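Local coordinates for DNA double-strand break repair nuclease NurA (Sulfolobus solfataricus, PDB 2YGK), which degrades DNA ends as a manganese-dependent nuclease, probably acting with the HerA helicase to resect the 5' strand during double-strand break repair, at residues I68-S78 / S90-P100; K139-F149 / K173-Q183. All blocks are in the same frame, centred on the assembly; numbering follows the deposited sequence.

Contact 1. Residues I68-S78 / S90-P100; sequences IGIVYAVGAES and SEDGQIGIFKP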
loop_
_atom_site.group_PDB
_atom_site.type_symbol
_atom_site.label_atom_id
_atom_site.label_comp_id
_atom_site.label_asym_id
_atom_site.label_seq_id
_atom_site.Cartn_x
_atom_site.Cartn_y
_atom_site.Cartn_z
ATOM N N ILE A 68 -14.291 4.593 -14.237
ATOM C CA ILE A 68 -15.114 3.394 -14.444
ATOM C C ILE A 68 -15.035 2.407 -13.262
ATOM O O ILE A 68 -15.904 1.562 -13.097
ATOM C CB ILE A 68 -14.731 2.680 -15.755
ATOM C CG1 ILE A 68 -15.876 1.821 -16.289
ATOM C CG2 ILE A 68 -13.489 1.809 -15.579
ATOM C CD1 ILE A 68 -17.011 2.594 -16.899
ATOM N N GLY A 69 -13.982 2.531 -12.448
ATOM C CA GLY A 69 -13.800 1.761 -11.234
ATOM C C GLY A 69 -12.336 1.400 -11.114
ATOM O O GLY A 69 -11.503 2.069 -11.701
ATOM N N ILE A 70 -12.041 0.314 -10.386
ATOM C CA ILE A 70 -10.691 -0.199 -10.228
ATOM C C ILE A 70 -10.399 -1.200 -11.328
ATOM O O ILE A 70 -10.865 -2.341 -11.284
ATOM C CB ILE A 70 -10.483 -0.912 -8.878
ATOM C CG1 ILE A 70 -11.081 -0.110 -7.722
ATOM C CG2 ILE A 70 -8.992 -1.156 -8.644
ATOM C CD1 ILE A 70 -10.569 1.302 -7.666
ATOM N N VAL A 71 -9.609 -0.785 -12.307
ATOM C CA VAL A 71 -9.262 -1.647 -13.422
ATOM C C VAL A 71 -8.093 -2.514 -13.020
ATOM O O VAL A 71 -7.034 -1.988 -12.761
ATOM C CB VAL A 71 -8.852 -0.840 -14.653
ATOM C CG1 VAL A 71 -8.413 -1.778 -15.789
ATOM C CG2 VAL A 71 -10.017 0.081 -15.114
ATOM N N TYR A 72 -8.285 -3.834 -12.980
ATOM C CA TYR A 72 -7.255 -4.732 -12.493
ATOM C C TYR A 72 -6.896 -5.834 -13.466
ATOM O O TYR A 72 -7.624 -6.153 -14.393
ATOM C CB TYR A 72 -7.697 -5.394 -11.203
ATOM C CG TYR A 72 -8.804 -6.389 -11.418
ATOM C CD1 TYR A 72 -10.140 -5.995 -11.377
ATOM C CD2 TYR A 72 -8.520 -7.707 -11.702
ATOM C CE1 TYR A 72 -11.163 -6.911 -11.578
ATOM C CE2 TYR A 72 -9.521 -8.621 -11.903
ATOM C CZ TYR A 72 -10.852 -8.224 -11.842
ATOM O OH TYR A 72 -11.857 -9.164 -12.050
ATOM N N ALA A 73 -5.769 -6.453 -13.179
ATOM C CA ALA A 73 -5.274 -7.550 -13.953
ATOM C C ALA A 73 -4.505 -8.430 -13.004
ATOM O O ALA A 73 -3.664 -7.958 -12.258
ATOM C CB ALA A 73 -4.386 -7.036 -15.050
ATOM N N VAL A 74 -4.803 -9.713 -13.034
ATOM C CA VAL A 74 -4.099 -10.711 -12.233
ATOM C C VAL A 74 -3.592 -11.788 -13.175
ATOM O O VAL A 74 -4.189 -12.016 -14.252
ATOM C CB VAL A 74 -5.049 -11.394 -11.237
ATOM C CG1 VAL A 74 -5.486 -10.414 -10.134
ATOM C CG2 VAL A 74 -6.253 -11.985 -11.989
ATOM N N GLY A 75 -2.525 -12.469 -12.762
ATOM C CA GLY A 75 -1.979 -13.555 -13.533
ATOM C C GLY A 75 -1.101 -14.465 -12.679
ATOM O O GLY A 75 -0.396 -14.019 -11.791
ATOM N N ALA A 76 -1.147 -15.752 -12.952
ATOM C CA ALA A 76 -0.274 -16.671 -12.270
ATOM C C ALA A 76 0.275 -17.650 -13.300
ATOM O O ALA A 76 -0.347 -17.894 -14.344
ATOM C CB ALA A 76 -1.008 -17.386 -11.122
ATOM N N GLU A 77 1.448 -18.177 -13.007
ATOM C CA GLU A 77 2.103 -19.118 -13.869
ATOM C C GLU A 77 2.726 -20.248 -13.066
ATOM O O GLU A 77 3.308 -20.017 -12.022
ATOM C CB GLU A 77 3.185 -18.378 -14.629
ATOM C CG GLU A 77 3.939 -19.216 -15.623
ATOM C CD GLU A 77 4.851 -18.380 -16.470
ATOM O OE1 GLU A 77 5.938 -18.061 -16.083
ATOM O OE2 GLU A 77 4.514 -17.985 -17.555
ATOM N N SER A 78 2.583 -21.471 -13.558
ATOM C CA SER A 78 3.351 -22.604 -13.068
ATOM C C SER A 78 4.533 -22.819 -14.027
ATOM O O SER A 78 4.434 -22.591 -15.241
ATOM C CB SER A 78 2.491 -23.888 -12.944
ATOM O OG SER A 78 2.009 -24.308 -14.214
ATOM N N SER A 90 1.560 -23.940 -17.155
ATOM C CA SER A 90 0.292 -23.246 -17.328
ATOM C C SER A 90 0.451 -21.755 -17.075
ATOM O O SER A 90 1.364 -21.328 -16.368
ATOM C CB SER A 90 -0.723 -23.798 -16.347
ATOM O OG SER A 90 -0.814 -25.198 -16.475
ATOM N N GLU A 91 -0.435 -20.982 -17.691
ATOM C CA GLU A 91 -0.648 -19.562 -17.402
ATOM C C GLU A 91 -2.144 -19.350 -17.183
ATOM O O GLU A 91 -2.977 -19.919 -17.866
ATOM C CB GLU A 91 -0.196 -18.673 -18.565
ATOM C CG GLU A 91 1.282 -18.780 -18.952
ATOM C CD GLU A 91 1.545 -19.736 -20.121
ATOM O OE1 GLU A 91 1.045 -20.901 -20.132
ATOM O OE2 GLU A 91 2.280 -19.309 -21.043
ATOM N N ASP A 92 -2.474 -18.513 -16.226
ATOM C CA ASP A 92 -3.837 -18.357 -15.785
ATOM C C ASP A 92 -3.928 -16.926 -15.295
ATOM O O ASP A 92 -3.157 -16.526 -14.432
ATOM C CB ASP A 92 -4.112 -19.343 -14.658
ATOM C CG ASP A 92 -5.577 -19.662 -14.484
ATOM O OD1 ASP A 92 -6.451 -18.835 -14.847
ATOM O OD2 ASP A 92 -5.865 -20.761 -13.964
ATOM N N GLY A 93 -4.836 -16.151 -15.879
ATOM C CA GLY A 93 -4.964 -14.737 -15.554
ATOM C C GLY A 93 -6.166 -14.058 -16.184
ATOM O O GLY A 93 -6.531 -14.352 -17.306
ATOM N N GLN A 94 -6.745 -13.122 -15.436
ATOM C CA GLN A 94 -7.876 -12.315 -15.876
ATOM C C GLN A 94 -7.588 -10.802 -15.809
ATOM O O GLN A 94 -6.852 -10.358 -14.935
ATOM C CB GLN A 94 -9.083 -12.641 -14.990
ATOM C CG GLN A 94 -10.430 -12.080 -15.515
ATOM C CD GLN A 94 -11.567 -13.075 -15.311
ATOM O OE1 GLN A 94 -11.627 -13.745 -14.268
ATOM N NE2 GLN A 94 -12.455 -13.200 -16.303
ATOM N N ILE A 95 -8.168 -10.037 -16.742
ATOM C CA ILE A 95 -8.323 -8.563 -16.624
ATOM C C ILE A 95 -9.774 -8.231 -16.314
ATOM O O ILE A 95 -10.677 -8.892 -16.797
ATOM C CB ILE A 95 -7.997 -7.826 -17.925
ATOM C CG1 ILE A 95 -6.562 -8.093 -18.370
ATOM C CG2 ILE A 95 -8.183 -6.329 -17.755
ATOM C CD1 ILE A 95 -6.259 -7.571 -19.770
ATOM N N GLY A 96 -10.007 -7.189 -15.538
ATOM C CA GLY A 96 -11.369 -6.817 -15.157
ATOM C C GLY A 96 -11.465 -5.462 -14.486
ATOM O O GLY A 96 -10.452 -4.750 -14.387
ATOM N N ILE A 97 -12.675 -5.120 -14.028
ATOM C CA ILE A 97 -12.948 -3.887 -13.290
ATOM C C ILE A 97 -13.676 -4.195 -11.989
ATOM O O ILE A 97 -14.651 -4.898 -12.022
ATOM C CB ILE A 97 -13.888 -2.966 -14.096
ATOM C CG1 ILE A 97 -13.323 -2.686 -15.490
ATOM C CG2 ILE A 97 -14.153 -1.653 -13.347
ATOM C CD1 ILE A 97 -14.290 -1.883 -16.392
ATOM N N PHE A 98 -13.232 -3.677 -10.847
ATOM C CA PHE A 98 -14.078 -3.702 -9.640
ATOM C C PHE A 98 -14.746 -2.356 -9.409
ATOM O O PHE A 98 -14.242 -1.317 -9.828
ATOM C CB PHE A 98 -13.291 -4.042 -8.377
ATOM C CG PHE A 98 -12.828 -5.465 -8.291
ATOM C CD1 PHE A 98 -13.598 -6.513 -8.767
ATOM C CD2 PHE A 98 -11.616 -5.761 -7.682
ATOM C CE1 PHE A 98 -13.162 -7.829 -8.659
ATOM C CE2 PHE A 98 -11.159 -7.107 -7.578
ATOM C CZ PHE A 98 -11.930 -8.132 -8.068
ATOM N N LYS A 99 -15.894 -2.399 -8.733
ATOM C CA LYS A 99 -16.555 -1.212 -8.246
ATOM C C LYS A 99 -15.670 -0.614 -7.164
ATOM O O LYS A 99 -14.972 -1.361 -6.476
ATOM C CB LYS A 99 -17.917 -1.544 -7.636
ATOM C CG LYS A 99 -18.923 -2.088 -8.612
ATOM C CD LYS A 99 -20.330 -2.023 -8.030
ATOM C CE LYS A 99 -21.174 -3.238 -8.432
ATOM N NZ LYS A 99 -22.600 -3.056 -8.015
ATOM N N PRO A 100 -15.702 0.728 -7.009
ATOM C CA PRO A 100 -14.891 1.451 -6.038
ATOM C C PRO A 100 -15.072 0.944 -4.618
ATOM O O PRO A 100 -16.186 0.641 -4.223
ATOM C CB PRO A 100 -15.411 2.880 -6.159
ATOM C CG PRO A 100 -15.877 2.985 -7.534
ATOM C CD PRO A 100 -16.434 1.658 -7.884
#
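Residues 70-78 pair with 90-98 as arms of a beta hairpin, antiparallel at 174° and 4.5 Å between axes, with I70, Y72 and A76 in hydrogen-bonded pairs with F98, G96 and D92. The hairpin belongs to the mixed sheet of this RNase H-like NurA domain, and 85-98 is one of its two edge strands within the chain. On the face turned to helix 104-123, the rings of Y72 and F98 stack face to face, centroids 4.3 Å apart and planes inclined by 27°, with Y72 CE1 over the centre of the F98 ring. With chi1 at 70°, CG of Y72 sits between its backbone N and carbonyl carbon, and the ring leans across the neighbouring strand. There G96 fills the opposite face of the phenol: its CA stands 3.9 Å from the ring centroid in a CH-pi contact. R107 adds a cation-pi contact to F98. The other face of the sheet is aliphatic near V71, A73, I95 and I97; at the hairpin's open end I97 CD1 meets I68 CG2 at 3.9 Å, and the second subunit packs I16 against I97. At the far end of this face E77 and E91 run side by side, their OE2 atoms 4.3 Å apart. Beyond them S78 OG and S90 OG both hydrogen-bond to D123 OD2, while the backbone N of S90 donates to S78 OG at 3.0 Å.

Contact 2. Residues K139-F149 / K173-Q183; sequences KIGNKVDIQQF and KMRDLLMLLNQ
Near-extended torsions carry Q183 across to the end of helix 136-140: beyond CG its chain runs straight, chi2 -179°, and delivers the terminal amide to the carbonyl of I140. F149, at the other end of the contact, has chi1 at -59°, which sets CG beside its backbone N and brings the ring in against the helix. The Q183 NE2 to I140 O hydrogen bond is 3.2 Å long; the acceptor lies in the plane of the glutamine amide, whereas the donor is tilted 34° from the plane of the carbonyl. N142 O lies 3.1 Å from the same Q183 NE2, so the amide nitrogen sits close to two carbonyls of the turn. G141, between them, leaves the helix with positive phi and starts the irregular run that follows helix 171-193 back toward its N-terminal part. Along that run V144 points into the helix surface as a forked wedge: CG2 rests on M179 CB at 3.7 Å, and CG1 reaches L180 CG. F149 closes the row. Its side chain runs antiparallel to those of L177 and L180, with L177 CD2 3.6 Å from F149 CE1, while D176 CB meets CZ at the ring edge. K173, extended beyond CG, lays its CE 3.2 Å from Q148 O at the outer margin. The packing thus straps an irregular connection over helix 171-193, which shares M179 with helix 104-123 and L177 and L180 with helix 151-159, while M174 faces helix 104-123 and L178 and L181 face helix 162-166.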
loop_
_atom_site.group_PDB
_atom_site.type_symbol
_atom_site.label_atom_id
_atom_site.label_comp_id
_atom_site.label_asym_id
_atom_site.label_seq_id
_atom_site.Cartn_x
_atom_site.Cartn_y
_atom_site.Cartn_z
ATOM N N LYS A 139 -0.131 -16.889 3.190
ATOM C CA LYS A 139 -1.049 -17.468 2.189
ATOM C C LYS A 139 -2.374 -17.906 2.808
ATOM O O LYS A 139 -3.432 -17.825 2.162
ATOM C CB LYS A 139 -0.416 -18.671 1.505
ATOM C CG LYS A 139 0.766 -18.342 0.611
ATOM C CD LYS A 139 0.344 -17.871 -0.763
ATOM C CE LYS A 139 1.396 -16.979 -1.444
ATOM N NZ LYS A 139 2.081 -17.690 -2.560
ATOM N N ILE A 140 -2.300 -18.379 4.052
ATOM C CA ILE A 140 -3.473 -18.792 4.797
ATOM C C ILE A 140 -4.362 -17.620 5.141
ATOM O O ILE A 140 -5.562 -17.782 5.200
ATOM C CB ILE A 140 -3.072 -19.489 6.106
ATOM C CG1 ILE A 140 -2.838 -20.972 5.851
ATOM C CG2 ILE A 140 -4.141 -19.286 7.201
ATOM C CD1 ILE A 140 -2.710 -21.751 7.099
ATOM N N GLY A 141 -3.766 -16.450 5.389
ATOM C CA GLY A 141 -4.525 -15.236 5.659
ATOM C C GLY A 141 -5.030 -15.227 7.082
ATOM O O GLY A 141 -4.746 -16.152 7.835
ATOM N N ASN A 142 -5.764 -14.175 7.450
ATOM C CA ASN A 142 -6.302 -14.026 8.817
ATOM C C ASN A 142 -7.568 -14.830 9.015
ATOM O O ASN A 142 -8.083 -15.433 8.091
ATOM C CB ASN A 142 -6.591 -12.546 9.150
ATOM C CG ASN A 142 -5.320 -11.680 9.218
ATOM O OD1 ASN A 142 -4.205 -12.180 9.444
ATOM N ND2 ASN A 142 -5.497 -10.361 9.041
ATOM N N LYS A 143 -8.067 -14.809 10.241
ATOM C CA LYS A 143 -9.265 -15.532 10.622
ATOM C C LYS A 143 -10.517 -14.834 10.040
ATOM O O LYS A 143 -10.581 -13.599 10.005
ATOM C CB LYS A 143 -9.300 -15.622 12.152
ATOM C CG LYS A 143 -7.963 -16.168 12.774
ATOM C CD LYS A 143 -8.105 -16.608 14.248
ATOM C CE LYS A 143 -6.855 -17.343 14.747
ATOM N NZ LYS A 143 -7.080 -18.040 16.051
ATOM N N VAL A 144 -11.498 -15.622 9.582
ATOM C CA VAL A 144 -12.691 -15.102 8.881
ATOM C C VAL A 144 -14.073 -15.372 9.530
ATOM O O VAL A 144 -14.406 -16.495 9.923
ATOM C CB VAL A 144 -12.733 -15.648 7.453
ATOM C CG1 VAL A 144 -14.133 -16.056 7.071
ATOM C CG2 VAL A 144 -12.180 -14.616 6.470
ATOM N N ASP A 145 -14.897 -14.329 9.607
ATOM C CA ASP A 145 -16.227 -14.465 10.181
ATOM C C ASP A 145 -17.111 -15.353 9.297
ATOM O O ASP A 145 -17.535 -14.936 8.216
ATOM C CB ASP A 145 -16.868 -13.094 10.359
ATOM C CG ASP A 145 -18.202 -13.161 11.087
ATOM O OD1 ASP A 145 -18.613 -14.268 11.502
ATOM O OD2 ASP A 145 -18.839 -12.091 11.238
ATOM N N ILE A 146 -17.394 -16.570 9.779
ATOM C CA ILE A 146 -18.086 -17.602 8.982
ATOM C C ILE A 146 -19.571 -17.559 9.199
ATOM O O ILE A 146 -20.235 -18.588 9.014
ATOM C CB ILE A 146 -17.621 -19.060 9.343
ATOM C CG1 ILE A 146 -17.894 -19.359 10.831
ATOM C CG2 ILE A 146 -16.121 -19.265 8.968
ATOM C CD1 ILE A 146 -18.515 -20.768 11.139
ATOM N N GLN A 147 -20.097 -16.399 9.605
ATOM C CA GLN A 147 -21.494 -16.286 10.051
ATOM C C GLN A 147 -22.317 -15.287 9.226
ATOM O O GLN A 147 -23.553 -15.264 9.287
ATOM C CB GLN A 147 -21.540 -15.878 11.534
ATOM C CG GLN A 147 -20.709 -16.750 12.477
ATOM C CD GLN A 147 -21.012 -16.482 13.953
ATOM O OE1 GLN A 147 -22.129 -16.072 14.317
ATOM N NE2 GLN A 147 -20.005 -16.707 14.813
ATOM N N GLN A 148 -21.627 -14.446 8.470
ATOM C CA GLN A 148 -22.290 -13.538 7.539
ATOM C C GLN A 148 -22.646 -14.304 6.251
ATOM O O GLN A 148 -23.350 -13.780 5.379
ATOM C CB GLN A 148 -21.369 -12.343 7.251
ATOM C CG GLN A 148 -21.048 -11.519 8.518
ATOM C CD GLN A 148 -20.149 -10.302 8.258
ATOM O OE1 GLN A 148 -18.966 -10.432 7.870
ATOM N NE2 GLN A 148 -20.714 -9.103 8.494
ATOM N N PHE A 149 -22.173 -15.556 6.168
ATOM C CA PHE A 149 -22.337 -16.406 4.986
ATOM C C PHE A 149 -23.525 -17.357 5.018
ATOM O O PHE A 149 -23.702 -18.109 5.980
ATOM C CB PHE A 149 -21.085 -17.247 4.784
ATOM C CG PHE A 149 -19.857 -16.434 4.600
ATOM C CD1 PHE A 149 -19.810 -15.444 3.635
ATOM C CD2 PHE A 149 -18.746 -16.659 5.392
ATOM C CE1 PHE A 149 -18.671 -14.691 3.466
ATOM C CE2 PHE A 149 -17.594 -15.917 5.227
ATOM C CZ PHE A 149 -17.554 -14.928 4.266
ATOM N N LYS A 173 -18.115 -8.998 2.096
ATOM C CA LYS A 173 -18.360 -10.389 1.766
ATOM C C LYS A 173 -17.456 -10.910 0.657
ATOM O O LYS A 173 -17.068 -12.060 0.715
ATOM C CB LYS A 173 -19.829 -10.622 1.403
ATOM C CG LYS A 173 -20.725 -10.744 2.625
ATOM C CD LYS A 173 -22.158 -11.080 2.247
ATOM C CE LYS A 173 -23.006 -11.175 3.491
ATOM N NZ LYS A 173 -24.409 -11.537 3.185
HETATM N N MSE A 174 -17.122 -10.098 -0.347
HETATM C CA MSE A 174 -16.212 -10.578 -1.394
HETATM C C MSE A 174 -14.767 -10.822 -0.851
HETATM O O MSE A 174 -14.196 -11.907 -1.016
HETATM C CB MSE A 174 -16.173 -9.680 -2.631
HETATM C CG MSE A 174 -15.287 -10.330 -3.703
HETATM SE SE MSE A 174 -14.954 -9.381 -5.320
HETATM C CE MSE A 174 -14.205 -10.710 -6.449
ATOM N N ARG A 175 -14.194 -9.814 -0.205
ATOM C CA ARG A 175 -12.909 -9.989 0.425
ATOM C C ARG A 175 -12.957 -11.244 1.284
ATOM O O ARG A 175 -12.065 -12.069 1.196
ATOM C CB ARG A 175 -12.516 -8.782 1.264
ATOM C CG ARG A 175 -11.395 -9.069 2.287
ATOM C CD ARG A 175 -11.256 -7.948 3.299
ATOM N NE ARG A 175 -12.566 -7.613 3.866
ATOM C CZ ARG A 175 -12.905 -7.709 5.148
ATOM N NH1 ARG A 175 -12.021 -8.091 6.066
ATOM N NH2 ARG A 175 -14.144 -7.391 5.517
ATOM N N ASP A 176 -14.000 -11.384 2.096
ATOM C CA ASP A 176 -14.088 -12.488 3.055
ATOM C C ASP A 176 -14.301 -13.843 2.379
ATOM O O ASP A 176 -13.676 -14.828 2.769
ATOM C CB ASP A 176 -15.156 -12.221 4.126
ATOM C CG ASP A 176 -14.657 -11.286 5.227
ATOM O OD1 ASP A 176 -13.536 -10.737 5.105
ATOM O OD2 ASP A 176 -15.374 -11.119 6.234
ATOM N N LEU A 177 -15.146 -13.894 1.355
ATOM C CA LEU A 177 -15.247 -15.106 0.549
ATOM C C LEU A 177 -13.934 -15.497 -0.101
ATOM O O LEU A 177 -13.616 -16.671 -0.166
ATOM C CB LEU A 177 -16.284 -14.964 -0.547
ATOM C CG LEU A 177 -17.712 -15.291 -0.180
ATOM C CD1 LEU A 177 -18.543 -15.231 -1.478
ATOM C CD2 LEU A 177 -17.852 -16.651 0.526
ATOM N N LEU A 178 -13.182 -14.526 -0.611
ATOM C CA LEU A 178 -11.884 -14.831 -1.233
ATOM C C LEU A 178 -10.878 -15.357 -0.212
ATOM O O LEU A 178 -10.129 -16.255 -0.507
ATOM C CB LEU A 178 -11.327 -13.627 -1.984
ATOM C CG LEU A 178 -11.982 -13.353 -3.343
ATOM C CD1 LEU A 178 -11.754 -11.904 -3.865
ATOM C CD2 LEU A 178 -11.512 -14.368 -4.348
HETATM N N MSE A 179 -10.886 -14.799 0.992
HETATM C CA MSE A 179 -10.040 -15.292 2.065
HETATM C C MSE A 179 -10.336 -16.763 2.337
HETATM O O MSE A 179 -9.422 -17.590 2.388
HETATM C CB MSE A 179 -10.260 -14.471 3.331
HETATM C CG MSE A 179 -9.652 -13.096 3.252
HETATM SE SE MSE A 179 -9.960 -12.053 4.842
HETATM C CE MSE A 179 -8.813 -13.065 6.068
ATOM N N LEU A 180 -11.617 -17.085 2.499
ATOM C CA LEU A 180 -12.039 -18.473 2.699
ATOM C C LEU A 180 -11.546 -19.389 1.580
ATOM O O LEU A 180 -10.937 -20.428 1.843
ATOM C CB LEU A 180 -13.562 -18.581 2.806
ATOM C CG LEU A 180 -14.155 -18.794 4.202
ATOM C CD1 LEU A 180 -15.651 -19.056 4.085
ATOM C CD2 LEU A 180 -13.492 -19.955 4.947
ATOM N N LEU A 181 -11.787 -18.983 0.336
ATOM C CA LEU A 181 -11.328 -19.752 -0.827
ATOM C C LEU A 181 -9.843 -20.121 -0.731
ATOM O O LEU A 181 -9.452 -21.276 -0.930
ATOM C CB LEU A 181 -11.576 -18.976 -2.128
ATOM C CG LEU A 181 -11.273 -19.777 -3.398
ATOM C CD1 LEU A 181 -11.995 -21.126 -3.369
ATOM C CD2 LEU A 181 -11.610 -18.999 -4.654
ATOM N N ASN A 182 -9.012 -19.139 -0.425
ATOM C CA ASN A 182 -7.600 -19.431 -0.240
ATOM C C ASN A 182 -7.338 -20.474 0.865
ATOM O O ASN A 182 -6.550 -21.397 0.671
ATOM C CB ASN A 182 -6.846 -18.159 0.043
ATOM C CG ASN A 182 -6.927 -17.189 -1.091
ATOM O OD1 ASN A 182 -7.262 -17.558 -2.202
ATOM N ND2 ASN A 182 -6.603 -15.940 -0.822
ATOM N N GLN A 183 -8.013 -20.350 2.003
ATOM C CA GLN A 183 -7.827 -21.304 3.107
ATOM C C GLN A 183 -8.214 -22.722 2.687
ATOM O O GLN A 183 -7.525 -23.686 3.016
ATOM C CB GLN A 183 -8.608 -20.875 4.362
ATOM C CG GLN A 183 -8.005 -19.662 5.081
ATOM C CD GLN A 183 -8.744 -19.228 6.353
ATOM O OE1 GLN A 183 -9.868 -19.658 6.642
ATOM N NE2 GLN A 183 -8.100 -18.356 7.118
#

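Contact 1 and contact 2 lie in series along the chain, their centres about 19 Å apart, with helix 104-123 packing against both. That helix packs on Y72 and V74 of the hairpin and also on M174 and M179 of helix 171-193. The two contacts touch directly where F98 CE1 meets the methyl CE of M174 at 3.8 Å. Each has one end near the manganese ion held by D58 and D133: the side chain of A76 in contact 1 is about 9 Å from the metal, and that of K139 in contact 2 about 6 Å. K139 NZ bonds to D133 O and bridges to E116, which ties the start of contact 2 to the metal site.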